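Pyocin S5 (Pseudomonas aeruginosa PAO1, PDB 6THK) is a bacteriocin that enters Pseudomonas aeruginosa cells and probably kills them by forming channels that depolarise the cytoplasmic membrane. Local coordinates at residues V248-Q259 with L285-L296; Q78-I86 with E97-V105. The protein carries 1 engineered substitution. All blocks are in the same frame, centred on the assembly; numbering follows the deposited sequence.

Contact 1: V248-Q259 with L285-L296; sequences VTQAIADKKQLQ and LVDEIASLQARL. With ZN (zinc ion), chain G.
The carboxylate of E288 is shared between a lysine and a metal: OE1 accepts from K255 NZ at 2.8 Å, on the syn side but 34° out of the carboxylate plane, while OE2 binds a zinc ion at 2.1 Å. E221, on helix 214-227, is the second protein ligand of that zinc and forms a salt bridge with the same K255 ammonium group. The lysine runs nearly straight to CE and bends at its last torsion (chi4 -51°), which turns NZ to E288. Its aliphatic part fills a hole among L285, E288, I289 and L292, with CB 3.6 Å from I289 CG1. The antiparallel helices, inclined at 156°, mesh knobs-into-holes. L292 fits among V248, A251, I252 and K255, its CD1 3.6 Å from A251 CB. I252, a reciprocal knob, lies flank to flank with L292, pointing the other way, and its CD1 ends 3.8 Å from L296 CD2. Such meshing is characteristic of a coiled coil, as predicted for this region. With a cation and a metal drawing on its oxygens, E288 is probably ionised. Zinc joins E221 to E288 and the K255-E221 salt bridge reaches helix 237-267, so helix 214-227 is tied to both helices.

Contact 2: Q78-I86 with E97-V105; sequences QVDGLLKQI and ERVDVMSAV
V101 points its side chain into the opposite helix as a knob among V79, L82, L83 and I86, and its two methyls divide the work. CG1, anti to the backbone N (chi1 170°), lies 3.8 Å from L82 CB and also faces the backbone oxygen of V79. CG2 takes the other end of the hole, meeting I86 CD1 at 3.5 Å where the two side chains overlap flank to flank. L83 divides its branches too: CD2 lies over the backbone of E97, 3.6 Å from E97 O, and CD1 touches R98 CG at 3.7 Å, the leucine and arginine side chains roughly perpendicular. V79 meets M102 obliquely, CG1 to M102 CG at 3.9 Å. At the margins I86 CG2 packs alongside the carboxylate of E97, whose OE2 is held in a salt bridge by R91, and the side chains of Q78 and V105 pass in opposite senses, Q78 NE2 3.9 Å from V105 CG2. No hydrogen bond links the two segments, so the join rests mainly on apolar contact between helices inclined at 130°. Residues 78-86 and 97-105 are the facing ends, near the turn, of a helical hairpin, helix 42-87 turning back into helix 95-121. Helix 157-212 packs against the second arm, where L184 meets V105, L188 meets M102 and S103, and Q191 meets R98.

Overall arrangement
Both segments of contact 2 precede those of contact 1 in the chain; the centres of the two contacts are about 48 Å apart, their nearest atoms about 31 Å. Each joins consecutive helices of a hairpin: 42-87 with 95-121 in contact 2, 237-267 with 272-338 in contact 1. They share no helix, but helix 157-212, which packs on contact 2, is followed closely by helix 214-227, which supplies the second zinc ligand beside contact 1. In this elongated, largely helical molecule the centre of contact 1 lies about 9 Å from that of the chain, the centre of contact 2 about 51 Å. Helix 272-338 runs on into the colicin pore-forming region, linking it to the hairpin of contact 1.

Contact 1: V248-Q259 with L285-L296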
ATOM      1  N   VAL A 248      -1.225  -3.909  -4.325  1.00 47.30           N
ATOM      2  CA  VAL A 248      -0.572  -2.650  -4.676  1.00 46.84           C
ATOM      3  C   VAL A 248      -0.496  -2.487  -6.207  1.00 52.77           C
ATOM      4  O   VAL A 248      -0.893  -1.442  -6.713  1.00 51.75           O
ATOM      5  CB  VAL A 248       0.809  -2.535  -3.981  1.00 49.29           C
ATOM      6  CG1 VAL A 248       1.535  -1.255  -4.378  1.00 48.25           C
ATOM      7  CG2 VAL A 248       0.647  -2.599  -2.467  1.00 49.16           C
ATOM      8  N   THR A 249      -0.046  -3.536  -6.937  1.00 50.58           N
ATOM      9  CA  THR A 249       0.045  -3.520  -8.402  1.00 50.94           C
ATOM     10  C   THR A 249      -1.319  -3.236  -9.051  1.00 56.97           C
ATOM     11  O   THR A 249      -1.402  -2.363  -9.922  1.00 56.40           O
ATOM     12  CB  THR A 249       0.715  -4.791  -8.922  1.00 56.41           C
ATOM     13  OG1 THR A 249       1.981  -4.912  -8.278  1.00 59.54           O
ATOM     14  CG2 THR A 249       0.929  -4.772 -10.421  1.00 53.85           C
ATOM     15  N   GLN A 250      -2.384  -3.946  -8.606  1.00 54.57           N
ATOM     16  CA  GLN A 250      -3.735  -3.755  -9.125  1.00 54.43           C
ATOM     17  C   GLN A 250      -4.286  -2.359  -8.777  1.00 59.44           C
ATOM     18  O   GLN A 250      -4.903  -1.721  -9.633  1.00 60.05           O
ATOM     19  CB  GLN A 250      -4.670  -4.887  -8.670  1.00 55.78           C
ATOM     20  CG  GLN A 250      -6.023  -4.906  -9.407  1.00 78.82           C
ATOM     21  CD  GLN A 250      -5.909  -5.245 -10.883  1.00 98.87           C
ATOM     22  OE1 GLN A 250      -6.009  -4.381 -11.762  1.00 91.73           O
ATOM     23  NE2 GLN A 250      -5.703  -6.516 -11.191  1.00 93.73           N
ATOM     24  N   ALA A 251      -4.033  -1.874  -7.540  1.00 54.79           N
ATOM     25  CA  ALA A 251      -4.440  -0.536  -7.102  1.00 53.97           C
ATOM     26  C   ALA A 251      -3.783   0.536  -7.975  1.00 57.71           C
ATOM     27  O   ALA A 251      -4.437   1.527  -8.285  1.00 57.88           O
ATOM     28  CB  ALA A 251      -4.068  -0.320  -5.644  1.00 54.58           C
ATOM     29  N   ILE A 252      -2.496   0.343  -8.368  1.00 53.70           N
ATOM     30  CA  ILE A 252      -1.794   1.265  -9.275  1.00 53.37           C
ATOM     31  C   ILE A 252      -2.495   1.221 -10.655  1.00 57.32           C
ATOM     32  O   ILE A 252      -2.837   2.277 -11.170  1.00 56.24           O
ATOM     33  CB  ILE A 252      -0.251   1.024  -9.365  1.00 55.97           C
ATOM     34  CG1 ILE A 252       0.412   1.166  -7.976  1.00 55.99           C
ATOM     35  CG2 ILE A 252       0.400   2.015 -10.359  1.00 56.61           C
ATOM     36  CD1 ILE A 252       1.834   0.645  -7.844  1.00 54.90           C
ATOM     37  N   ALA A 253      -2.752  -0.001 -11.199  1.00 54.43           N
ATOM     38  CA  ALA A 253      -3.417  -0.272 -12.485  1.00 54.77           C
ATOM     39  C   ALA A 253      -4.822   0.350 -12.592  1.00 60.96           C
ATOM     40  O   ALA A 253      -5.185   0.878 -13.645  1.00 61.71           O
ATOM     41  CB  ALA A 253      -3.498  -1.771 -12.726  1.00 55.29           C
ATOM     42  N   ASP A 254      -5.603   0.269 -11.509  1.00 56.47           N
ATOM     43  CA  ASP A 254      -6.939   0.826 -11.435  1.00 55.56           C
ATOM     44  C   ASP A 254      -6.898   2.348 -11.313  1.00 59.29           C
ATOM     45  O   ASP A 254      -7.648   3.027 -12.006  1.00 60.15           O
ATOM     46  CB  ASP A 254      -7.726   0.179 -10.281  1.00 57.40           C
ATOM     47  CG  ASP A 254      -8.021  -1.301 -10.480  1.00 73.09           C
ATOM     48  OD1 ASP A 254      -7.409  -1.919 -11.389  1.00 74.07           O
ATOM     49  OD2 ASP A 254      -8.870  -1.843  -9.732  1.00 81.71           O
ATOM     50  N   LYS A 255      -6.002   2.887 -10.480  1.00 55.07           N
ATOM     51  CA  LYS A 255      -5.863   4.338 -10.300  1.00 55.02           C
ATOM     52  C   LYS A 255      -5.389   5.083 -11.554  1.00 59.49           C
ATOM     53  O   LYS A 255      -5.734   6.249 -11.726  1.00 58.65           O
ATOM     54  CB  LYS A 255      -4.977   4.661  -9.103  1.00 57.02           C
ATOM     55  CG  LYS A 255      -5.740   4.549  -7.811  1.00 65.64           C
ATOM     56  CD  LYS A 255      -4.891   4.818  -6.600  1.00 73.10           C
ATOM     57  CE  LYS A 255      -5.518   4.196  -5.379  1.00 75.05           C
ATOM     58  NZ  LYS A 255      -6.945   4.579  -5.240  1.00 73.60           N
ATOM     59  N   LYS A 256      -4.596   4.415 -12.407  1.00 57.49           N
ATOM     60  CA  LYS A 256      -4.111   4.934 -13.685  1.00 57.66           C
ATOM     61  C   LYS A 256      -5.272   4.967 -14.701  1.00 63.53           C
ATOM     62  O   LYS A 256      -5.316   5.869 -15.540  1.00 63.96           O
ATOM     63  CB  LYS A 256      -2.952   4.075 -14.218  1.00 59.63           C
ATOM     64  CG  LYS A 256      -1.619   4.342 -13.524  1.00 66.98           C
ATOM     65  CD  LYS A 256      -0.486   3.600 -14.211  1.00 75.19           C
ATOM     66  CE  LYS A 256       0.775   4.432 -14.282  1.00 87.17           C
ATOM     67  NZ  LYS A 256       1.710   4.143 -13.162  1.00 93.91           N
ATOM     68  N   GLN A 257      -6.202   3.983 -14.622  1.00 60.70           N
ATOM     69  CA  GLN A 257      -7.389   3.903 -15.486  1.00 60.45           C
ATOM     70  C   GLN A 257      -8.396   4.966 -15.082  1.00 64.02           C
ATOM     71  O   GLN A 257      -9.099   5.496 -15.943  1.00 64.89           O
ATOM     72  CB  GLN A 257      -8.033   2.516 -15.437  1.00 62.06           C
ATOM     73  CG  GLN A 257      -7.354   1.490 -16.350  1.00 89.21           C
ATOM     74  CD  GLN A 257      -8.096   0.169 -16.438  1.00114.47           C
ATOM     75  OE1 GLN A 257      -7.533  -0.907 -16.188  1.00108.77           O
ATOM     76  NE2 GLN A 257      -9.366   0.211 -16.836  1.00108.37           N
ATOM     77  N   LEU A 258      -8.459   5.294 -13.778  1.00 58.57           N
ATOM     78  CA  LEU A 258      -9.326   6.348 -13.262  1.00 57.19           C
ATOM     79  C   LEU A 258      -8.782   7.713 -13.677  1.00 60.79           C
ATOM     80  O   LEU A 258      -9.555   8.652 -13.843  1.00 60.06           O
ATOM     81  CB  LEU A 258      -9.410   6.294 -11.733  1.00 56.72           C
ATOM     82  CG  LEU A 258     -10.313   5.250 -11.085  1.00 60.20           C
ATOM     83  CD1 LEU A 258     -10.326   5.448  -9.581  1.00 59.21           C
ATOM     84  CD2 LEU A 258     -11.738   5.341 -11.615  1.00 62.71           C
ATOM     85  N   GLN A 259      -7.450   7.826 -13.811  1.00 57.49           N
ATOM     86  CA  GLN A 259      -6.788   9.065 -14.197  1.00 57.69           C
ATOM     87  C   GLN A 259      -7.090   9.424 -15.655  1.00 62.03           C
ATOM     88  O   GLN A 259      -7.336  10.594 -15.931  1.00 61.28           O
ATOM     89  CB  GLN A 259      -5.281   8.987 -13.932  1.00 59.13           C
ATOM     90  CG  GLN A 259      -4.588  10.339 -14.011  1.00 74.94           C
ATOM     91  CD  GLN A 259      -3.649  10.587 -12.862  1.00 87.18           C
ATOM     92  OE1 GLN A 259      -2.661   9.859 -12.673  1.00 78.43           O
ATOM     93  NE2 GLN A 259      -3.908  11.668 -12.115  1.00 71.27           N
ATOM     94  N   LEU A 285      -5.274  11.606  -6.996  1.00 53.27           N
ATOM     95  CA  LEU A 285      -4.937  10.332  -7.630  1.00 52.30           C
ATOM     96  C   LEU A 285      -3.422  10.170  -7.818  1.00 59.17           C
ATOM     97  O   LEU A 285      -2.893   9.092  -7.537  1.00 60.39           O
ATOM     98  CB  LEU A 285      -5.670  10.158  -8.977  1.00 51.60           C
ATOM     99  CG  LEU A 285      -7.130   9.690  -8.959  1.00 55.19           C
ATOM    100  CD1 LEU A 285      -7.651   9.516 -10.361  1.00 55.18           C
ATOM    101  CD2 LEU A 285      -7.291   8.371  -8.235  1.00 56.20           C
ATOM    102  N   VAL A 286      -2.719  11.230  -8.270  1.00 56.15           N
ATOM    103  CA  VAL A 286      -1.261  11.185  -8.476  1.00 56.01           C
ATOM    104  C   VAL A 286      -0.557  10.937  -7.143  1.00 58.36           C
ATOM    105  O   VAL A 286       0.342  10.101  -7.078  1.00 58.74           O
ATOM    106  CB  VAL A 286      -0.694  12.402  -9.274  1.00 60.61           C
ATOM    107  CG1 VAL A 286      -1.342  13.710  -8.867  1.00 60.62           C
ATOM    108  CG2 VAL A 286       0.828  12.500  -9.185  1.00 60.54           C
ATOM    109  N   ASP A 287      -1.030  11.602  -6.080  1.00 53.46           N
ATOM    110  CA  ASP A 287      -0.531  11.478  -4.717  1.00 52.47           C
ATOM    111  C   ASP A 287      -0.660  10.034  -4.215  1.00 54.98           C
ATOM    112  O   ASP A 287       0.291   9.491  -3.660  1.00 54.46           O
ATOM    113  CB  ASP A 287      -1.275  12.468  -3.808  1.00 54.68           C
ATOM    114  CG  ASP A 287      -0.963  13.941  -4.056  1.00 72.88           C
ATOM    115  OD1 ASP A 287      -0.276  14.250  -5.059  1.00 74.09           O
ATOM    116  OD2 ASP A 287      -1.434  14.791  -3.262  1.00 83.17           O
ATOM    117  N   GLU A 288      -1.814   9.400  -4.471  1.00 50.84           N
ATOM    118  CA  GLU A 288      -2.093   8.007  -4.123  1.00 49.52           C
ATOM    119  C   GLU A 288      -1.223   7.054  -4.883  1.00 54.18           C
ATOM    120  O   GLU A 288      -0.680   6.139  -4.274  1.00 55.53           O
ATOM    121  CB  GLU A 288      -3.555   7.662  -4.400  1.00 50.03           C
ATOM    122  CG  GLU A 288      -4.476   8.217  -3.329  1.00 51.70           C
ATOM    123  CD  GLU A 288      -5.935   7.846  -3.435  1.00 61.44           C
ATOM    124  OE1 GLU A 288      -6.301   7.139  -4.396  1.00 59.60           O
ATOM    125  OE2 GLU A 288      -6.720   8.269  -2.561  1.00 66.49           O
ATOM    126  N   ILE A 289      -1.085   7.252  -6.211  1.00 49.80           N
ATOM    127  CA  ILE A 289      -0.249   6.400  -7.071  1.00 48.35           C
ATOM    128  C   ILE A 289       1.202   6.424  -6.606  1.00 51.84           C
ATOM    129  O   ILE A 289       1.833   5.370  -6.538  1.00 52.84           O
ATOM    130  CB  ILE A 289      -0.396   6.758  -8.578  1.00 50.80           C
ATOM    131  CG1 ILE A 289      -1.770   6.308  -9.110  1.00 50.98           C
ATOM    132  CG2 ILE A 289       0.728   6.124  -9.417  1.00 50.78           C
ATOM    133  CD1 ILE A 289      -2.382   7.185 -10.188  1.00 58.57           C
ATOM    134  N   ALA A 290       1.718   7.615  -6.268  1.00 46.88           N
ATOM    135  CA  ALA A 290       3.077   7.786  -5.787  1.00 46.76           C
ATOM    136  C   ALA A 290       3.269   7.093  -4.427  1.00 51.23           C
ATOM    137  O   ALA A 290       4.324   6.503  -4.197  1.00 51.93           O
ATOM    138  CB  ALA A 290       3.421   9.265  -5.701  1.00 47.55           C
ATOM    139  N   SER A 291       2.249   7.150  -3.544  1.00 48.12           N
ATOM    140  CA  SER A 291       2.276   6.483  -2.246  1.00 48.15           C
ATOM    141  C   SER A 291       2.316   4.971  -2.455  1.00 53.28           C
ATOM    142  O   SER A 291       3.067   4.278  -1.769  1.00 54.06           O
ATOM    143  CB  SER A 291       1.057   6.853  -1.418  1.00 50.79           C
ATOM    144  OG  SER A 291       0.920   5.962  -0.324  1.00 63.72           O
ATOM    145  N   LEU A 292       1.502   4.470  -3.404  1.00 48.00           N
ATOM    146  CA  LEU A 292       1.446   3.058  -3.759  1.00 46.52           C
ATOM    147  C   LEU A 292       2.755   2.591  -4.373  1.00 51.66           C
ATOM    148  O   LEU A 292       3.204   1.489  -4.083  1.00 52.14           O
ATOM    149  CB  LEU A 292       0.297   2.799  -4.733  1.00 45.64           C
ATOM    150  CG  LEU A 292      -1.102   2.692  -4.143  1.00 49.59           C
ATOM    151  CD1 LEU A 292      -2.126   2.738  -5.230  1.00 49.31           C
ATOM    152  CD2 LEU A 292      -1.283   1.396  -3.360  1.00 52.15           C
ATOM    153  N   GLN A 293       3.363   3.413  -5.232  1.00 49.29           N
ATOM    154  CA  GLN A 293       4.620   3.076  -5.897  1.00 48.86           C
ATOM    155  C   GLN A 293       5.767   2.970  -4.900  1.00 53.68           C
ATOM    156  O   GLN A 293       6.572   2.040  -5.002  1.00 54.84           O
ATOM    157  CB  GLN A 293       4.921   4.064  -7.020  1.00 49.98           C
ATOM    158  CG  GLN A 293       4.304   3.644  -8.350  1.00 65.64           C
ATOM    159  CD  GLN A 293       4.261   4.738  -9.403  1.00 91.11           C
ATOM    160  OE1 GLN A 293       4.022   4.471 -10.589  1.00 85.83           O
ATOM    161  NE2 GLN A 293       4.458   5.997  -9.004  1.00 84.70           N
ATOM    162  N   ALA A 294       5.793   3.871  -3.892  1.00 49.12           N
ATOM    163  CA  ALA A 294       6.782   3.887  -2.801  1.00 48.60           C
ATOM    164  C   ALA A 294       6.682   2.601  -1.990  1.00 52.30           C
ATOM    165  O   ALA A 294       7.716   2.051  -1.613  1.00 50.74           O
ATOM    166  CB  ALA A 294       6.558   5.092  -1.890  1.00 49.16           C
ATOM    167  N   ARG A 295       5.427   2.122  -1.746  1.00 49.31           N
ATOM    168  CA  ARG A 295       5.070   0.886  -1.036  1.00 48.98           C
ATOM    169  C   ARG A 295       5.566  -0.328  -1.824  1.00 52.11           C
ATOM    170  O   ARG A 295       6.165  -1.231  -1.236  1.00 51.32           O
ATOM    171  CB  ARG A 295       3.550   0.817  -0.899  1.00 50.54           C
ATOM    172  CG  ARG A 295       3.007  -0.271   0.023  1.00 64.43           C
ATOM    173  CD  ARG A 295       1.522  -0.058   0.258  1.00 75.69           C
ATOM    174  NE  ARG A 295       1.204   1.348   0.538  1.00 84.90           N
ATOM    175  CZ  ARG A 295       0.820   1.815   1.720  1.00 98.78           C
ATOM    176  NH1 ARG A 295       0.660   0.988   2.749  1.00 86.24           N
ATOM    177  NH2 ARG A 295       0.567   3.109   1.877  1.00 84.98           N
ATOM    178  N   LEU A 296       5.331  -0.327  -3.160  1.00 48.19           N
ATOM    179  CA  LEU A 296       5.747  -1.387  -4.080  1.00 47.99           C
ATOM    180  C   LEU A 296       7.260  -1.597  -4.077  1.00 53.38           C
ATOM    181  O   LEU A 296       7.702  -2.743  -4.054  1.00 53.79           O
ATOM    182  CB  LEU A 296       5.213  -1.113  -5.498  1.00 47.60           C
ATOM    183  CG  LEU A 296       5.371  -2.217  -6.558  1.00 51.20           C
ATOM    184  CD1 LEU A 296       4.835  -3.553  -6.081  1.00 50.96           C
ATOM    185  CD2 LEU A 296       4.693  -1.820  -7.846  1.00 53.00           C
TER
HETATM  186 ZN    ZN G 606      -8.590   7.246  -2.292  1.00 62.26          ZN

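Contact 2: Q78-I86 with E97-V105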
ATOM      1  N   GLN A  78     -41.012  41.916  -1.520  1.00 66.33           N
ATOM      2  CA  GLN A  78     -41.752  40.649  -1.674  1.00 65.87           C
ATOM      3  C   GLN A  78     -40.788  39.490  -1.458  1.00 68.41           C
ATOM      4  O   GLN A  78     -41.157  38.502  -0.822  1.00 67.88           O
ATOM      5  CB  GLN A  78     -42.454  40.519  -3.044  1.00 67.15           C
ATOM      6  CG  GLN A  78     -43.417  39.313  -3.130  1.00 72.87           C
ATOM      7  CD  GLN A  78     -43.917  38.980  -4.523  1.00 88.15           C
ATOM      8  OE1 GLN A  78     -44.028  39.835  -5.423  1.00 84.56           O
ATOM      9  NE2 GLN A  78     -44.290  37.722  -4.713  1.00 74.03           N
ATOM     10  N   VAL A  79     -39.550  39.631  -1.964  1.00 64.45           N
ATOM     11  CA  VAL A  79     -38.475  38.643  -1.818  1.00 63.83           C
ATOM     12  C   VAL A  79     -38.178  38.409  -0.321  1.00 67.16           C
ATOM     13  O   VAL A  79     -38.265  37.271   0.146  1.00 66.27           O
ATOM     14  CB  VAL A  79     -37.217  39.068  -2.631  1.00 67.39           C
ATOM     15  CG1 VAL A  79     -35.946  38.381  -2.125  1.00 67.14           C
ATOM     16  CG2 VAL A  79     -37.418  38.798  -4.118  1.00 67.09           C
ATOM     17  N   ASP A  80     -37.904  39.505   0.422  1.00 63.50           N
ATOM     18  CA  ASP A  80     -37.587  39.517   1.850  1.00 63.36           C
ATOM     19  C   ASP A  80     -38.736  39.006   2.720  1.00 66.46           C
ATOM     20  O   ASP A  80     -38.497  38.216   3.631  1.00 65.57           O
ATOM     21  CB  ASP A  80     -37.169  40.930   2.291  1.00 65.89           C
ATOM     22  CG  ASP A  80     -35.986  41.529   1.546  1.00 82.62           C
ATOM     23  OD1 ASP A  80     -35.364  40.808   0.725  1.00 84.25           O
ATOM     24  OD2 ASP A  80     -35.689  42.725   1.772  1.00 90.68           O
ATOM     25  N   GLY A  81     -39.963  39.444   2.423  1.00 62.40           N
ATOM     26  CA  GLY A  81     -41.164  39.045   3.149  1.00 61.42           C
ATOM     27  C   GLY A  81     -41.440  37.568   3.022  1.00 65.41           C
ATOM     28  O   GLY A  81     -41.880  36.944   3.985  1.00 66.64           O
ATOM     29  N   LEU A  82     -41.154  37.000   1.837  1.00 61.12           N
ATOM     30  CA  LEU A  82     -41.306  35.574   1.524  1.00 60.95           C
ATOM     31  C   LEU A  82     -40.180  34.759   2.182  1.00 65.79           C
ATOM     32  O   LEU A  82     -40.428  33.659   2.686  1.00 65.04           O
ATOM     33  CB  LEU A  82     -41.292  35.389  -0.005  1.00 60.99           C
ATOM     34  CG  LEU A  82     -42.031  34.197  -0.608  1.00 65.45           C
ATOM     35  CD1 LEU A  82     -43.375  33.985   0.048  1.00 66.01           C
ATOM     36  CD2 LEU A  82     -42.204  34.378  -2.106  1.00 65.71           C
ATOM     37  N   LEU A  83     -38.947  35.311   2.195  1.00 63.49           N
ATOM     38  CA  LEU A  83     -37.792  34.674   2.828  1.00 64.02           C
ATOM     39  C   LEU A  83     -38.021  34.579   4.334  1.00 72.13           C
ATOM     40  O   LEU A  83     -37.775  33.524   4.920  1.00 72.76           O
ATOM     41  CB  LEU A  83     -36.493  35.431   2.513  1.00 63.53           C
ATOM     42  CG  LEU A  83     -35.834  35.097   1.170  1.00 67.60           C
ATOM     43  CD1 LEU A  83     -34.808  36.133   0.800  1.00 67.63           C
ATOM     44  CD2 LEU A  83     -35.193  33.724   1.184  1.00 69.15           C
ATOM     45  N   LYS A  84     -38.590  35.651   4.929  1.00 70.58           N
ATOM     46  CA  LYS A  84     -38.945  35.734   6.346  1.00 71.08           C
ATOM     47  C   LYS A  84     -40.033  34.729   6.699  1.00 77.16           C
ATOM     48  O   LYS A  84     -40.110  34.296   7.846  1.00 77.16           O
ATOM     49  CB  LYS A  84     -39.404  37.149   6.713  1.00 73.38           C
ATOM     50  N   GLN A  85     -40.870  34.352   5.719  1.00 75.11           N
ATOM     51  CA  GLN A  85     -41.922  33.374   5.954  1.00 76.15           C
ATOM     52  C   GLN A  85     -41.329  31.970   6.057  1.00 84.22           C
ATOM     53  O   GLN A  85     -41.652  31.246   7.002  1.00 84.66           O
ATOM     54  CB  GLN A  85     -43.010  33.454   4.876  1.00 77.40           C
ATOM     55  CG  GLN A  85     -43.968  34.656   5.006  1.00 83.58           C
ATOM     56  CD  GLN A  85     -44.984  34.542   6.121  1.00 94.16           C
ATOM     57  OE1 GLN A  85     -45.670  33.531   6.286  1.00 85.78           O
ATOM     58  NE2 GLN A  85     -45.100  35.589   6.908  1.00 90.59           N
ATOM     59  N   ILE A  86     -40.414  31.617   5.130  1.00 82.04           N
ATOM     60  CA  ILE A  86     -39.727  30.321   5.097  1.00 82.13           C
ATOM     61  C   ILE A  86     -38.898  30.069   6.370  1.00 87.84           C
ATOM     62  O   ILE A  86     -39.027  29.002   6.978  1.00 87.84           O
ATOM     63  CB  ILE A  86     -38.879  30.183   3.799  1.00 85.01           C
ATOM     64  CG1 ILE A  86     -39.794  30.156   2.554  1.00 84.90           C
ATOM     65  CG2 ILE A  86     -37.957  28.948   3.849  1.00 85.90           C
ATOM     66  CD1 ILE A  86     -39.108  30.364   1.246  1.00 88.49           C
ATOM     67  N   GLU A  97     -31.855  29.311  -0.388  1.00 61.11           N
ATOM     68  CA  GLU A  97     -33.201  29.798  -0.094  1.00 61.48           C
ATOM     69  C   GLU A  97     -33.492  31.144  -0.784  1.00 65.45           C
ATOM     70  O   GLU A  97     -34.569  31.304  -1.352  1.00 66.00           O
ATOM     71  CB  GLU A  97     -33.453  29.844   1.419  1.00 62.78           C
ATOM     72  CG  GLU A  97     -33.699  28.460   1.998  1.00 70.39           C
ATOM     73  CD  GLU A  97     -33.933  28.388   3.493  1.00 76.66           C
ATOM     74  OE1 GLU A  97     -33.389  29.243   4.230  1.00 61.03           O
ATOM     75  OE2 GLU A  97     -34.665  27.471   3.929  1.00 66.17           O
ATOM     76  N   ARG A  98     -32.489  32.054  -0.806  1.00 60.30           N
ATOM     77  CA  ARG A  98     -32.505  33.374  -1.437  1.00 59.15           C
ATOM     78  C   ARG A  98     -32.659  33.235  -2.955  1.00 61.41           C
ATOM     79  O   ARG A  98     -33.547  33.857  -3.535  1.00 61.19           O
ATOM     80  CB  ARG A  98     -31.214  34.138  -1.089  1.00 60.17           C
ATOM     81  CG  ARG A  98     -31.442  35.612  -0.761  1.00 74.44           C
ATOM     82  CD  ARG A  98     -30.395  36.181   0.181  1.00 81.27           C
ATOM     83  NE  ARG A  98     -30.909  36.431   1.530  1.00 92.93           N
ATOM     84  CZ  ARG A  98     -30.251  36.138   2.651  1.00112.03           C
ATOM     85  NH1 ARG A  98     -29.053  35.565   2.597  1.00103.30           N
ATOM     86  NH2 ARG A  98     -30.791  36.408   3.834  1.00 95.87           N
ATOM     87  N   VAL A  99     -31.827  32.387  -3.580  1.00 56.86           N
ATOM     88  CA  VAL A  99     -31.823  32.091  -5.016  1.00 56.15           C
ATOM     89  C   VAL A  99     -33.184  31.520  -5.452  1.00 60.33           C
ATOM     90  O   VAL A  99     -33.727  31.952  -6.465  1.00 58.16           O
ATOM     91  CB  VAL A  99     -30.636  31.144  -5.372  1.00 59.59           C
ATOM     92  CG1 VAL A  99     -30.786  30.525  -6.760  1.00 59.19           C
ATOM     93  CG2 VAL A  99     -29.304  31.874  -5.260  1.00 59.35           C
ATOM     94  N   ASP A 100     -33.733  30.576  -4.662  1.00 59.03           N
ATOM     95  CA  ASP A 100     -35.008  29.903  -4.930  1.00 59.67           C
ATOM     96  C   ASP A 100     -36.216  30.853  -4.928  1.00 62.78           C
ATOM     97  O   ASP A 100     -37.048  30.767  -5.833  1.00 62.69           O
ATOM     98  CB  ASP A 100     -35.219  28.719  -3.958  1.00 62.45           C
ATOM     99  CG  ASP A 100     -34.355  27.477  -4.211  1.00 83.25           C
ATOM    100  OD1 ASP A 100     -33.646  27.439  -5.241  1.00 85.25           O
ATOM    101  OD2 ASP A 100     -34.409  26.533  -3.381  1.00 92.12           O
ATOM    102  N   VAL A 101     -36.301  31.754  -3.929  1.00 58.63           N
ATOM    103  CA  VAL A 101     -37.375  32.742  -3.808  1.00 58.82           C
ATOM    104  C   VAL A 101     -37.256  33.777  -4.941  1.00 62.42           C
ATOM    105  O   VAL A 101     -38.223  33.990  -5.667  1.00 62.66           O
ATOM    106  CB  VAL A 101     -37.418  33.387  -2.389  1.00 63.49           C
ATOM    107  CG1 VAL A 101     -38.360  34.588  -2.339  1.00 63.28           C
ATOM    108  CG2 VAL A 101     -37.811  32.359  -1.332  1.00 63.37           C
ATOM    109  N   MET A 102     -36.067  34.373  -5.118  1.00 58.26           N
ATOM    110  CA  MET A 102     -35.783  35.348  -6.173  1.00 57.71           C
ATOM    111  C   MET A 102     -36.101  34.792  -7.552  1.00 62.42           C
ATOM    112  O   MET A 102     -36.623  35.533  -8.379  1.00 62.89           O
ATOM    113  CB  MET A 102     -34.321  35.795  -6.134  1.00 59.94           C
ATOM    114  CG  MET A 102     -34.006  36.799  -5.061  1.00 63.57           C
ATOM    115  SD  MET A 102     -32.236  37.145  -5.073  1.00 67.90           S
ATOM    116  CE  MET A 102     -32.144  38.384  -3.826  1.00 64.32           C
ATOM    117  N   SER A 103     -35.805  33.497  -7.808  1.00 58.44           N
ATOM    118  CA  SER A 103     -36.093  32.867  -9.097  1.00 58.01           C
ATOM    119  C   SER A 103     -37.611  32.752  -9.306  1.00 63.04           C
ATOM    120  O   SER A 103     -38.092  33.068 -10.395  1.00 64.35           O
ATOM    121  CB  SER A 103     -35.431  31.495  -9.198  1.00 61.47           C
ATOM    122  OG  SER A 103     -34.021  31.569  -9.059  1.00 71.27           O
ATOM    123  N   ALA A 104     -38.357  32.332  -8.250  1.00 58.20           N
ATOM    124  CA  ALA A 104     -39.810  32.154  -8.244  1.00 57.89           C
ATOM    125  C   ALA A 104     -40.534  33.465  -8.557  1.00 62.45           C
ATOM    126  O   ALA A 104     -41.478  33.474  -9.359  1.00 60.89           O
ATOM    127  CB  ALA A 104     -40.262  31.632  -6.894  1.00 58.55           C
ATOM    128  N   VAL A 105     -40.079  34.560  -7.912  1.00 58.99           N
ATOM    129  CA  VAL A 105     -40.599  35.913  -8.069  1.00 58.76           C
ATOM    130  C   VAL A 105     -40.321  36.409  -9.497  1.00 62.50           C
ATOM    131  O   VAL A 105     -41.240  36.925 -10.144  1.00 62.73           O
ATOM    132  CB  VAL A 105     -40.029  36.839  -6.963  1.00 62.56           C
ATOM    133  CG1 VAL A 105     -40.214  38.314  -7.298  1.00 62.32           C
ATOM    134  CG2 VAL A 105     -40.657  36.506  -5.613  1.00 62.43           C
TER